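Local coordinates for extracellular solute-binding protein family 1 (Alicyclobacillus acidocaldarius subsp. acidocaldarius, PDB 4OVJ) that probably captures a solute, perhaps a sugar, outside the cell and hands it to an ABC-type importer, as other family 1 solute-binding proteins do, at residues A[132-137]-A[294-299]; A[29-34]-A[84-89]. All coordinates share one frame; numbering follows the deposited sequence. Where two conformers were deposited one is given.

Contact 1 (A[132-137]-A[294-299])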
loop_
_atom_site.group_PDB
_atom_site.type_symbol
_atom_site.label_atom_id
_atom_site.label_comp_id
_atom_site.label_asym_id
_atom_site.label_seq_id
_atom_site.Cartn_x
_atom_site.Cartn_y
_atom_site.Cartn_z
ATOM N N ILE A 132 0.167 -12.311 9.006
ATOM C CA ILE A 132 0.384 -11.001 9.599
ATOM C C ILE A 132 1.158 -10.123 8.603
ATOM O O ILE A 132 2.222 -10.519 8.113
ATOM C CB ILE A 132 1.103 -11.112 10.942
ATOM C CG1 ILE A 132 0.252 -11.989 11.894
ATOM C CG2 ILE A 132 1.303 -9.721 11.525
ATOM C CD1 ILE A 132 0.900 -12.294 13.215
ATOM N N PRO A 133 0.598 -8.949 8.259
ATOM C CA PRO A 133 1.297 -8.075 7.324
ATOM C C PRO A 133 2.680 -7.760 7.838
ATOM O O PRO A 133 2.855 -7.556 9.046
ATOM C CB PRO A 133 0.416 -6.821 7.292
ATOM C CG PRO A 133 -0.948 -7.332 7.591
ATOM C CD PRO A 133 -0.722 -8.391 8.627
ATOM N N ASN A 134 3.659 -7.757 6.948
ATOM C CA ASN A 134 5.040 -7.535 7.362
ATOM C C ASN A 134 5.551 -6.121 7.067
ATOM O O ASN A 134 6.574 -5.705 7.601
ATOM C CB ASN A 134 5.976 -8.615 6.799
ATOM C CG ASN A 134 6.019 -8.663 5.285
ATOM O OD1 ASN A 134 5.624 -7.726 4.590
ATOM N ND2 ASN A 134 6.511 -9.786 4.756
ATOM N N ALA A 135 4.829 -5.388 6.235
ATOM C CA ALA A 135 5.210 -4.036 5.850
ATOM C C ALA A 135 4.003 -3.335 5.259
ATOM O O ALA A 135 3.057 -3.978 4.808
ATOM C CB ALA A 135 6.352 -4.054 4.853
ATOM N N LEU A 136 4.057 -2.012 5.247
ATOM C CA LEU A 136 2.895 -1.183 4.980
ATOM C C LEU A 136 3.147 -0.098 3.935
ATOM O O LEU A 136 4.275 0.339 3.732
ATOM C CB LEU A 136 2.496 -0.476 6.270
ATOM C CG LEU A 136 2.274 -1.359 7.497
ATOM C CD1 LEU A 136 1.885 -0.501 8.692
ATOM C CD2 LEU A 136 1.196 -2.399 7.220
ATOM N N ASN A 137 2.066 0.341 3.299
ATOM C CA ASN A 137 2.066 1.537 2.483
ATOM C C ASN A 137 0.684 2.179 2.577
ATOM O O ASN A 137 -0.300 1.517 2.877
ATOM C CB ASN A 137 2.402 1.178 1.045
ATOM C CG ASN A 137 3.063 2.304 0.261
ATOM O OD1 ASN A 137 3.175 3.456 0.700
ATOM N ND2 ASN A 137 3.524 1.948 -0.928
ATOM N N PRO A 294 -1.214 -3.862 2.947
ATOM C CA PRO A 294 -0.176 -4.782 3.395
ATOM C C PRO A 294 0.704 -5.203 2.224
ATOM O O PRO A 294 0.199 -5.662 1.192
ATOM C CB PRO A 294 -0.981 -5.956 3.950
ATOM C CG PRO A 294 -2.212 -5.982 3.108
ATOM C CD PRO A 294 -2.504 -4.554 2.722
ATOM N N SER A 295 2.013 -5.031 2.348
ATOM C CA SER A 295 2.893 -5.366 1.237
ATOM C C SER A 295 2.882 -6.871 0.989
ATOM O O SER A 295 2.834 -7.334 -0.148
ATOM C CB SER A 295 4.312 -4.918 1.545
ATOM O OG SER A 295 4.315 -3.528 1.806
ATOM N N GLN A 296 2.970 -7.604 2.083
ATOM C CA GLN A 296 3.062 -9.059 2.090
ATOM C C GLN A 296 2.707 -9.489 3.494
ATOM O O GLN A 296 2.451 -8.648 4.346
ATOM C CB GLN A 296 4.473 -9.582 1.775
ATOM C CG GLN A 296 5.367 -8.749 0.893
ATOM C CD GLN A 296 6.777 -9.283 0.856
ATOM O OE1 GLN A 296 7.293 -9.794 1.869
ATOM N NE2 GLN A 296 7.414 -9.170 -0.291
ATOM N N PHE A 297 2.699 -10.790 3.733
ATOM C CA PHE A 297 2.354 -11.369 5.022
ATOM C C PHE A 297 3.353 -12.448 5.401
ATOM O O PHE A 297 3.914 -13.112 4.532
ATOM C CB PHE A 297 0.991 -12.074 4.986
ATOM C CG PHE A 297 -0.166 -11.185 4.698
ATOM C CD1 PHE A 297 -0.453 -10.807 3.396
ATOM C CD2 PHE A 297 -1.019 -10.770 5.719
ATOM C CE1 PHE A 297 -1.519 -9.974 3.121
ATOM C CE2 PHE A 297 -2.103 -9.957 5.438
ATOM C CZ PHE A 297 -2.342 -9.546 4.139
ATOM N N TRP A 298 3.522 -12.651 6.708
ATOM C CA TRP A 298 4.129 -13.864 7.232
ATOM C C TRP A 298 3.006 -14.822 7.625
ATOM O O TRP A 298 2.094 -14.441 8.351
ATOM C CB TRP A 298 4.977 -13.601 8.474
ATOM C CG TRP A 298 6.037 -12.574 8.339
ATOM C CD1 TRP A 298 6.220 -11.509 9.163
ATOM C CD2 TRP A 298 7.066 -12.493 7.343
ATOM N NE1 TRP A 298 7.298 -10.774 8.758
ATOM C CE2 TRP A 298 7.837 -11.350 7.639
ATOM C CE3 TRP A 298 7.411 -13.267 6.229
ATOM C CZ2 TRP A 298 8.917 -10.964 6.859
ATOM C CZ3 TRP A 298 8.495 -12.885 5.466
ATOM C CH2 TRP A 298 9.234 -11.749 5.786
ATOM N N SER A 299 3.111 -16.065 7.160
ATOM C CA SER A 299 2.175 -17.118 7.512
ATOM C C SER A 299 2.969 -18.348 7.986
ATOM O O SER A 299 4.154 -18.511 7.669
ATOM C CB SER A 299 1.313 -17.481 6.303
ATOM O OG SER A 299 0.426 -16.431 5.916
#

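Contact 2 (A[29-34]-A[84-89])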
loop_
_atom_site.group_PDB
_atom_site.type_symbol
_atom_site.label_atom_id
_atom_site.label_comp_id
_atom_site.label_asym_id
_atom_site.label_seq_id
_atom_site.Cartn_x
_atom_site.Cartn_y
_atom_site.Cartn_z
ATOM N N PHE A 29 11.811 -21.852 5.753
ATOM C CA PHE A 29 11.278 -20.511 5.549
ATOM C C PHE A 29 11.306 -20.185 4.069
ATOM O O PHE A 29 12.373 -19.952 3.501
ATOM C CB PHE A 29 12.118 -19.511 6.336
ATOM C CG PHE A 29 11.780 -18.049 6.094
ATOM C CD1 PHE A 29 10.498 -17.628 5.782
ATOM C CD2 PHE A 29 12.766 -17.085 6.266
ATOM C CE1 PHE A 29 10.205 -16.282 5.614
ATOM C CE2 PHE A 29 12.482 -15.750 6.090
ATOM C CZ PHE A 29 11.202 -15.340 5.773
ATOM N N GLY A 30 10.122 -20.190 3.454
ATOM C CA GLY A 30 9.970 -19.868 2.046
ATOM C C GLY A 30 9.622 -18.398 1.852
ATOM O O GLY A 30 8.813 -17.843 2.579
ATOM N N PHE A 31 10.244 -17.768 0.864
ATOM C CA PHE A 31 9.911 -16.391 0.522
ATOM C C PHE A 31 10.292 -16.104 -0.919
ATOM O O PHE A 31 11.030 -16.874 -1.529
ATOM C CB PHE A 31 10.563 -15.400 1.502
ATOM C CG PHE A 31 12.051 -15.408 1.466
ATOM C CD1 PHE A 31 12.771 -16.360 2.181
ATOM C CD2 PHE A 31 12.738 -14.457 0.726
ATOM C CE1 PHE A 31 14.157 -16.364 2.151
ATOM C CE2 PHE A 31 14.122 -14.461 0.693
ATOM C CZ PHE A 31 14.827 -15.416 1.399
ATOM N N TRP A 32 9.729 -15.033 -1.466
ATOM C CA TRP A 32 10.035 -14.577 -2.816
ATOM C C TRP A 32 10.674 -13.208 -2.738
ATOM O O TRP A 32 10.628 -12.535 -1.707
ATOM C CB TRP A 32 8.775 -14.495 -3.689
ATOM C CG TRP A 32 7.908 -13.258 -3.467
ATOM C CD1 TRP A 32 8.070 -12.034 -4.047
ATOM C CD2 TRP A 32 6.764 -13.142 -2.613
ATOM N NE1 TRP A 32 7.113 -11.162 -3.605
ATOM C CE2 TRP A 32 6.288 -11.813 -2.730
ATOM C CE3 TRP A 32 6.084 -14.031 -1.774
ATOM C CZ2 TRP A 32 5.168 -11.348 -2.030
ATOM C CZ3 TRP A 32 4.969 -13.570 -1.067
ATOM C CH2 TRP A 32 4.525 -12.234 -1.197
ATOM N N GLY A 33 11.255 -12.797 -3.849
ATOM C CA GLY A 33 11.750 -11.447 -3.962
ATOM C C GLY A 33 12.735 -11.274 -5.093
ATOM O O GLY A 33 13.102 -12.231 -5.769
ATOM N N ASP A 34 13.152 -10.033 -5.286
ATOM C CA ASP A 34 14.289 -9.734 -6.139
ATOM C C ASP A 34 15.593 -9.904 -5.333
ATOM O O ASP A 34 15.579 -10.354 -4.189
ATOM C CB ASP A 34 14.157 -8.324 -6.753
ATOM C CG ASP A 34 14.106 -7.213 -5.711
ATOM O OD1 ASP A 34 14.434 -7.439 -4.526
ATOM O OD2 ASP A 34 13.729 -6.087 -6.090
ATOM N N ILE A 84 7.449 -21.660 7.688
ATOM C CA ILE A 84 7.062 -20.261 7.553
ATOM C C ILE A 84 7.041 -19.911 6.071
ATOM O O ILE A 84 7.955 -20.269 5.326
ATOM C CB ILE A 84 8.027 -19.319 8.292
ATOM C CG1 ILE A 84 8.061 -19.648 9.790
ATOM C CG2 ILE A 84 7.617 -17.866 8.071
ATOM C CD1 ILE A 84 9.170 -20.604 10.174
HETATM N N MSE A 85 5.977 -19.227 5.658
HETATM C CA MSE A 85 5.727 -18.917 4.262
HETATM C C MSE A 85 5.450 -17.453 4.154
HETATM O O MSE A 85 4.552 -16.929 4.818
HETATM C CB MSE A 85 4.477 -19.640 3.757
HETATM C CG MSE A 85 4.756 -21.070 3.303
HETATM SE SE MSE A 85 3.053 -22.000 2.914
HETATM C CE MSE A 85 2.727 -22.610 4.752
ATOM N N GLN A 86 6.200 -16.770 3.309
ATOM C CA GLN A 86 5.811 -15.432 2.907
ATOM C C GLN A 86 4.554 -15.598 2.031
ATOM O O GLN A 86 4.477 -16.508 1.200
ATOM C CB GLN A 86 6.943 -14.730 2.180
ATOM C CG GLN A 86 6.817 -13.226 2.085
ATOM C CD GLN A 86 8.104 -12.649 1.546
ATOM O OE1 GLN A 86 9.074 -12.452 2.276
ATOM N NE2 GLN A 86 8.142 -12.437 0.267
HETATM N N MSE A 87 3.551 -14.762 2.273
HETATM C CA MSE A 87 2.241 -14.910 1.652
HETATM C C MSE A 87 1.818 -13.581 1.090
HETATM O O MSE A 87 2.247 -12.528 1.559
HETATM C CB MSE A 87 1.293 -15.448 2.717
HETATM C CG MSE A 87 -0.152 -15.696 2.284
HETATM SE SE MSE A 87 -0.311 -17.003 0.826
HETATM C CE MSE A 87 0.947 -18.420 1.346
ATOM N N ASP A 88 0.979 -13.639 0.064
ATOM C CA ASP A 88 0.456 -12.455 -0.585
ATOM C C ASP A 88 -1.065 -12.372 -0.425
ATOM O O ASP A 88 -1.765 -13.392 -0.356
ATOM C CB ASP A 88 0.788 -12.439 -2.066
ATOM C CG ASP A 88 0.445 -11.093 -2.716
ATOM O OD1 ASP A 88 1.180 -10.102 -2.475
ATOM O OD2 ASP A 88 -0.562 -11.023 -3.458
ATOM N N TYR A 89 -1.566 -11.145 -0.387
ATOM C CA TYR A 89 -3.003 -10.881 -0.262
ATOM C C TYR A 89 -3.839 -11.610 -1.314
ATOM O O TYR A 89 -4.948 -12.068 -1.018
ATOM C CB TYR A 89 -3.253 -9.368 -0.320
ATOM C CG TYR A 89 -4.604 -8.912 0.179
ATOM C CD1 TYR A 89 -5.124 -9.369 1.389
ATOM C CD2 TYR A 89 -5.354 -7.999 -0.551
ATOM C CE1 TYR A 89 -6.360 -8.943 1.848
ATOM C CE2 TYR A 89 -6.587 -7.560 -0.105
ATOM C CZ TYR A 89 -7.095 -8.039 1.096
ATOM O OH TYR A 89 -8.324 -7.609 1.534
#

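Contact 1 (A[132-137]-A[294-299])
The indole of Trp298 carries the side chain of Asn134 on one face: Asn134 CB makes a CH-pi contact 3.6 Å from the centroid of the five-membered ring, while ND2 stands over the six-membered ring, 3.3 Å above the indole plane, with amide and ring planes 70° apart. Helix 307-319 also packs against this indole. The other aromatic, Phe297, has Ile132 N in plane at its edge, and its CE2 touches Pro133 CG at 3.6 Å. Asn134 CG sits between its own backbone N and carbonyl carbon (chi1 61°), which holds the amide over the indole and aims ND2 at Gln296 OE1, 3.0 Å away, on a lone pair in the carbonyl plane. Gln296 OE1 also accepts from Arg331. Ile132 and Trp298 form an antiparallel hydrogen-bonded pair, with both N-to-O distances 2.9 Å. Next to it, Pro133, which has no N-H to give, fits the non-hydrogen-bonded position opposite Phe297. Beyond the break in both strands, Ser295 N donates to Ala135 O at 2.9 Å. The contact joins the interrupted strands 128-144 and 293-300 in the mixed sheet of the binding-protein fold. A leucine in place of Trp298 would probably leave Asn134 without the flat surface beneath it and its amide freer to turn. The buried Gln296 amide oxygen thus has donors in Asn134 ND2 and Arg331, where having none would be costly.

Contact 2 (A[29-34]-A[84-89])
Gln86 reaches across to the 29-34 segment and stands its amide nearly upright over Trp32, NE2 3.2 Å above the indole plane and over its centre, with the two planes 80° apart. The same nitrogen donates to Trp32 O at 3.2 Å, a bent bond (145° at the hydrogen) whose donor is tilted from the carbonyl plane, so one residue offers both an acceptor and a pi face. Gln86 CG lies anti to the backbone N (chi1 -162°) and the chain runs on extended, which carries the amide out to the tryptophan. OE1, near Phe31 CB at 3.4 Å, accepts from Arg331, and Gln86 O accepts from Tyr68; a glutamine suits this place because its amide can give on one side and take on the other.

Phe29 with Ile84 and Gly30 with Met85 are parallel bridges between two nearly aligned strands. Strands 25-31 and 84-87 are linked through helices and strand 55-61, in the parallel part of the alpha/beta lobe of a periplasmic-binding-protein fold. Gly30 is gripped at both ends: its N donates to Ile84 O at 2.9 Å, and its O accepts from Gln86 N at 2.9 Å.

Ile84 O also takes a CA-H...O contact from Phe29, whose CD1 meets Ile84 CG2 at 3.7 Å in one of the two deposited conformers of Ile84, a branched aliphatic against a ring in the buried interior. At the far end Trp32 CH2 lies 3.6 Å from Met87 O, which is near the ring plane, and 3.8 Å from Asp88 CB. Asp88 OD2 accepts from Glu90 N, two residues on.

In the fold
Contacts 1 and 2 are joined in one mixed sheet, their centres about 10 Å apart, because strand 293-300 pairs antiparallel with strand 84-87. Two probable hydrogen bonds tie the neighbours: Ser299 O to Met85 N at 2.8 Å and Phe297 N to Met87 O at 2.8 Å. Where the contacts meet, Gln296 OE1 approaches Gln86 CD at 3.0 Å and Trp298 CZ3 approaches Gln86 OE1 at 3.3 Å. Arg331 binds both Gln296 and Gln86, so a single guanidinium serves both contacts. Strand 128-144 of contact 1 also pairs with strands 256-260, 275-278 and 333-334, consistent with the long strands that link the lobes in this fold.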